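Local atomic coordinates of carboxyl esterase NP (Bacillus subtilis, PDB entry 4CCW), a protein that hydrolyses carboxylic esters, naproxen esters among them, to an alcohol and a carboxylate, using the alpha/beta hydrolase fold. Residues H162-F165 / Y166-A169; E179-L182 / N183-M186. All blocks are in the same frame, centred on the assembly; numbering follows the deposited sequence.

Both contacts are local, each along one helix and its end, so neither closes a loop. They follow in series along the chain without nesting or crossing. Interaction 1 comes after strand 146-152 and forms the first turns of helix 163-171. A short connection then leads into helix 177-185, where interaction 2 takes the chain to the helix end at Met-185. The two helices lie between strands 146-152 and 236-241 in sequence, the usual place for the cap of an alpha/beta hydrolase. They touch each other directly: the rings of Tyr-168 and Trp-184 are stacked, and Phe-165 also packs on Trp-184. Phe-165, Ala-169 and Phe-181 all line the pocket that holds (2-hydroxyethoxy)acetic acid.

Interaction 1: H162-F165 / Y166-A169; sequences HHDF and YKYA. With VKC ((2-hydroxyethoxy)acetic acid), chain B.
Residues 162-165 run straight into 166-169, and together they make the opening turns of helix 163-171. Tyr-168 N donates to Asp-164 O at 2.9 Å, almost straight at 174°. Ala-169 N donates to Phe-165 O in the same i to i+4 pattern. The first such bond, Lys-167 N to His-163 O, is weak at 3.3 Å. His-162 is the N-cap: its ring atom ND1 accepts from Asp-164 N at 3.0 Å, with the donor tilted out of the ring plane.

On the outer side, Lys-167 reaches back one turn to His-163. Its chain is extended up to CE and bends at chi4 (62°), which brings NZ to His-163 ND1 at 2.8 Å. The ammonium lies at the ring edge, near the ring plane. Asp-164 OD1 sits 3.4 Å above one face of the same ring, offset toward its rim. The CD2 edge of Tyr-168 meets Asp-164 O at 3.2 Å.

The inner side is apolar. With CG anti to the backbone N (chi1 175°), the Phe-165 ring points into the pocket, where CZ meets CG of the bound (2-hydroxyethoxy)acetic acid at 3.6 Å. Ala-169 CB lies over one face of the Phe-165 ring and also touches ligand atom OE1 at 3.5 Å. Phe-161 stacks on Phe-165 from outside the two segments.

The helix is thus two-sided, with polar groups outward and a pocket wall inward. Since ND1 of His-163 accepts from Lys-167, that ring is probably neutral and protonated on NE2. The Asp-164 carboxylate does not touch the ammonium but would probably balance part of its charge.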
# COMPACT_ATOMS: atom_id res chain seq x y z
N HIS A 162 -0.69 -15.48 -8.64
CA HIS A 162 -0.17 -16.84 -8.79
C HIS A 162 -0.46 -17.58 -7.51
O HIS A 162 -0.41 -16.99 -6.43
CB HIS A 162 1.33 -16.78 -9.05
CG HIS A 162 1.95 -18.11 -9.34
ND1 HIS A 162 2.38 -18.94 -8.37
CD2 HIS A 162 2.24 -18.74 -10.54
CE1 HIS A 162 2.90 -20.05 -8.92
NE2 HIS A 162 2.82 -19.92 -10.25
N HIS A 163 -0.75 -18.88 -7.58
CA HIS A 163 -1.15 -19.63 -6.37
C HIS A 163 -0.11 -19.61 -5.27
O HIS A 163 -0.44 -19.76 -4.08
CB HIS A 163 -1.56 -21.06 -6.72
CG HIS A 163 -0.41 -21.97 -7.10
ND1 HIS A 163 0.08 -22.90 -6.25
CD2 HIS A 163 0.34 -22.06 -8.26
CE1 HIS A 163 1.09 -23.56 -6.84
NE2 HIS A 163 1.26 -23.05 -8.07
N ASP A 164 1.16 -19.44 -5.65
CA ASP A 164 2.24 -19.40 -4.65
C ASP A 164 2.07 -18.25 -3.68
O ASP A 164 2.48 -18.36 -2.52
CB ASP A 164 3.63 -19.33 -5.31
CG ASP A 164 4.17 -20.71 -5.66
OD1 ASP A 164 3.54 -21.72 -5.29
OD2 ASP A 164 5.24 -20.77 -6.30
N PHE A 165 1.46 -17.15 -4.12
CA PHE A 165 1.22 -16.05 -3.20
C PHE A 165 0.38 -16.51 -2.02
O PHE A 165 0.73 -16.25 -0.86
CB PHE A 165 0.57 -14.83 -3.86
CG PHE A 165 0.22 -13.74 -2.88
CD1 PHE A 165 1.21 -12.88 -2.38
CD2 PHE A 165 -1.09 -13.61 -2.40
CE1 PHE A 165 0.88 -11.89 -1.47
CE2 PHE A 165 -1.42 -12.62 -1.48
CZ PHE A 165 -0.43 -11.76 -1.01
N TYR A 166 -0.73 -17.20 -2.31
CA TYR A 166 -1.57 -17.74 -1.23
C TYR A 166 -0.81 -18.62 -0.25
O TYR A 166 -1.01 -18.54 0.97
CB TYR A 166 -2.75 -18.53 -1.83
CG TYR A 166 -3.77 -17.64 -2.50
CD1 TYR A 166 -4.66 -16.89 -1.74
CD2 TYR A 166 -3.88 -17.56 -3.89
CE1 TYR A 166 -5.60 -16.07 -2.32
CE2 TYR A 166 -4.85 -16.75 -4.50
CZ TYR A 166 -5.69 -15.99 -3.70
OH TYR A 166 -6.65 -15.17 -4.23
N LYS A 167 0.06 -19.47 -0.79
CA LYS A 167 0.84 -20.40 0.02
C LYS A 167 1.89 -19.71 0.91
O LYS A 167 1.98 -20.02 2.10
CB LYS A 167 1.49 -21.45 -0.88
CG LYS A 167 0.45 -22.37 -1.51
CD LYS A 167 1.08 -23.41 -2.42
CE LYS A 167 0.04 -24.38 -2.95
NZ LYS A 167 -1.03 -23.75 -3.79
N TYR A 168 2.66 -18.79 0.34
CA TYR A 168 3.66 -18.08 1.14
C TYR A 168 3.02 -17.17 2.17
O TYR A 168 3.52 -17.06 3.29
CB TYR A 168 4.65 -17.29 0.27
CG TYR A 168 5.68 -18.17 -0.37
CD1 TYR A 168 6.75 -18.68 0.37
CD2 TYR A 168 5.59 -18.51 -1.72
CE1 TYR A 168 7.70 -19.50 -0.22
CE2 TYR A 168 6.53 -19.32 -2.32
CZ TYR A 168 7.58 -19.82 -1.56
OH TYR A 168 8.52 -20.63 -2.16
N ALA A 169 1.91 -16.52 1.80
CA ALA A 169 1.21 -15.66 2.73
C ALA A 169 0.68 -16.49 3.91
O ALA A 169 0.88 -16.13 5.07
CB ALA A 169 0.08 -14.91 2.04
C VKC B . 2.74 -8.58 1.11
O VKC B . 2.31 -8.75 -0.05
CA VKC B . 2.25 -9.50 2.21
CD VKC B . -0.77 -11.34 2.78
CG VKC B . 0.70 -11.30 2.38
OAD VKC B . 0.98 -10.02 1.83
OE1 VKC B . -0.95 -12.15 3.96
OXT VKC B . 3.57 -7.69 1.39

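Interaction 2: E179-L182 / N183-M186; sequences EKFL and NWMM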
# COMPACT_ATOMS: atom_id res chain seq x y z
N GLU A 179 10.96 -15.83 6.91
CA GLU A 179 12.17 -15.95 6.11
C GLU A 179 11.90 -16.53 4.71
O GLU A 179 12.47 -16.05 3.73
CB GLU A 179 13.19 -16.83 6.84
CG GLU A 179 14.55 -16.89 6.16
CD GLU A 179 15.52 -17.76 6.91
OE1 GLU A 179 16.12 -17.29 7.90
OE2 GLU A 179 15.69 -18.93 6.50
N LYS A 180 11.03 -17.54 4.65
CA LYS A 180 10.63 -18.15 3.38
C LYS A 180 9.94 -17.12 2.49
O LYS A 180 10.26 -17.01 1.31
CB LYS A 180 9.65 -19.30 3.61
CG LYS A 180 10.19 -20.47 4.41
CD LYS A 180 10.81 -21.53 3.52
CE LYS A 180 10.96 -22.84 4.29
NZ LYS A 180 11.82 -23.82 3.58
N PHE A 181 8.99 -16.39 3.06
CA PHE A 181 8.25 -15.36 2.32
C PHE A 181 9.20 -14.32 1.73
O PHE A 181 9.15 -14.03 0.53
CB PHE A 181 7.23 -14.71 3.26
CG PHE A 181 6.39 -13.63 2.62
CD1 PHE A 181 5.17 -13.95 2.01
CD2 PHE A 181 6.78 -12.30 2.68
CE1 PHE A 181 4.39 -12.96 1.44
CE2 PHE A 181 5.99 -11.31 2.12
CZ PHE A 181 4.80 -11.64 1.50
N LEU A 182 10.10 -13.79 2.56
CA LEU A 182 10.99 -12.71 2.12
C LEU A 182 12.03 -13.13 1.07
O LEU A 182 12.31 -12.39 0.12
CB LEU A 182 11.63 -12.02 3.33
CG LEU A 182 10.67 -11.17 4.18
CD1 LEU A 182 11.37 -10.64 5.43
CD2 LEU A 182 10.03 -10.03 3.38
N ASN A 183 12.57 -14.34 1.22
CA ASN A 183 13.53 -14.87 0.27
C ASN A 183 12.88 -15.15 -1.08
O ASN A 183 13.52 -15.01 -2.14
CB ASN A 183 14.21 -16.12 0.83
CG ASN A 183 15.09 -15.83 2.04
OD1 ASN A 183 15.31 -14.67 2.39
ND2 ASN A 183 15.59 -16.88 2.68
N TRP A 184 11.62 -15.55 -1.04
CA TRP A 184 10.82 -15.74 -2.24
C TRP A 184 10.53 -14.44 -2.93
O TRP A 184 10.73 -14.32 -4.13
CB TRP A 184 9.53 -16.46 -1.89
CG TRP A 184 8.50 -16.53 -2.98
CD1 TRP A 184 8.55 -17.26 -4.17
CD2 TRP A 184 7.18 -15.86 -3.00
NE1 TRP A 184 7.39 -17.10 -4.90
CE2 TRP A 184 6.54 -16.26 -4.26
CE3 TRP A 184 6.50 -15.00 -2.14
CZ2 TRP A 184 5.27 -15.82 -4.61
CZ3 TRP A 184 5.23 -14.55 -2.51
CH2 TRP A 184 4.62 -14.95 -3.71
N MET A 185 10.08 -13.45 -2.16
CA MET A 185 9.64 -12.17 -2.72
C MET A 185 10.81 -11.27 -3.12
O MET A 185 10.68 -10.42 -4.00
CB MET A 185 8.72 -11.46 -1.72
CG MET A 185 8.12 -10.16 -2.22
SD MET A 185 6.78 -9.59 -1.18
CE MET A 185 5.46 -10.56 -1.87
N MET A 186 11.95 -11.44 -2.47
CA MET A 186 13.07 -10.53 -2.70
C MET A 186 14.35 -11.24 -3.10
O MET A 186 14.74 -12.20 -2.46
CB MET A 186 13.27 -9.66 -1.46
CG MET A 186 11.97 -9.05 -0.98
SD MET A 186 12.12 -7.88 0.36
CE MET A 186 13.06 -6.58 -0.43
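The ring of Phe-181 meets two side chains of the next turn, and neither sits squarely on a face or at an edge. Met-185 CE comes to Phe-181 CZ at 3.6 Å. Met-185 SD lies 4.6 Å from the ring centroid, 48° off the ring normal. This is an oblique Met-aromatic contact. Trp-184 CZ3 comes obliquely to the same ring, 4.3 Å from Phe-181 CE1. Phe-181 O lies in the plane of the Trp-184 ring, at its edge, 3.9 Å from CE3. Tyr-168 of helix 163-171 stacks on the indole.

Phe-181 and Met-185 run side by side and point the same way. Both have CG anti to the backbone N. Met-185 then bends at chi3 (-84°), which brings its methyl beside Phe-181 CZ. Leu-182 CD2 and Met-186 SD make a looser apolar contact.

On the exposed side, the Asn-183 amide crosses Glu-179, with ND2 3.6 Å from CG. Asn-183 OD1 is hydrogen-bonded to Gln-189. Four successive i to i+4 backbone bonds hold the turns, from Asn-183 N to Glu-179 O at 3.0 Å through to Met-186 N to Leu-182 O at 2.8 Å. Met-186 then leaves the helix.

An alanine in place of Phe-181 would probably leave Met-185 SD and CE without their aromatic partner, and their side chain freer to turn.

Phe-181 touches the bound (2-hydroxyethoxy)acetic acid, and Met-185 touches His-273, probably the catalytic proton acceptor. Phe-181 lines the ligand pocket and Met-185 packs beside that histidine, so the pair probably makes this wall apolar and polarisable.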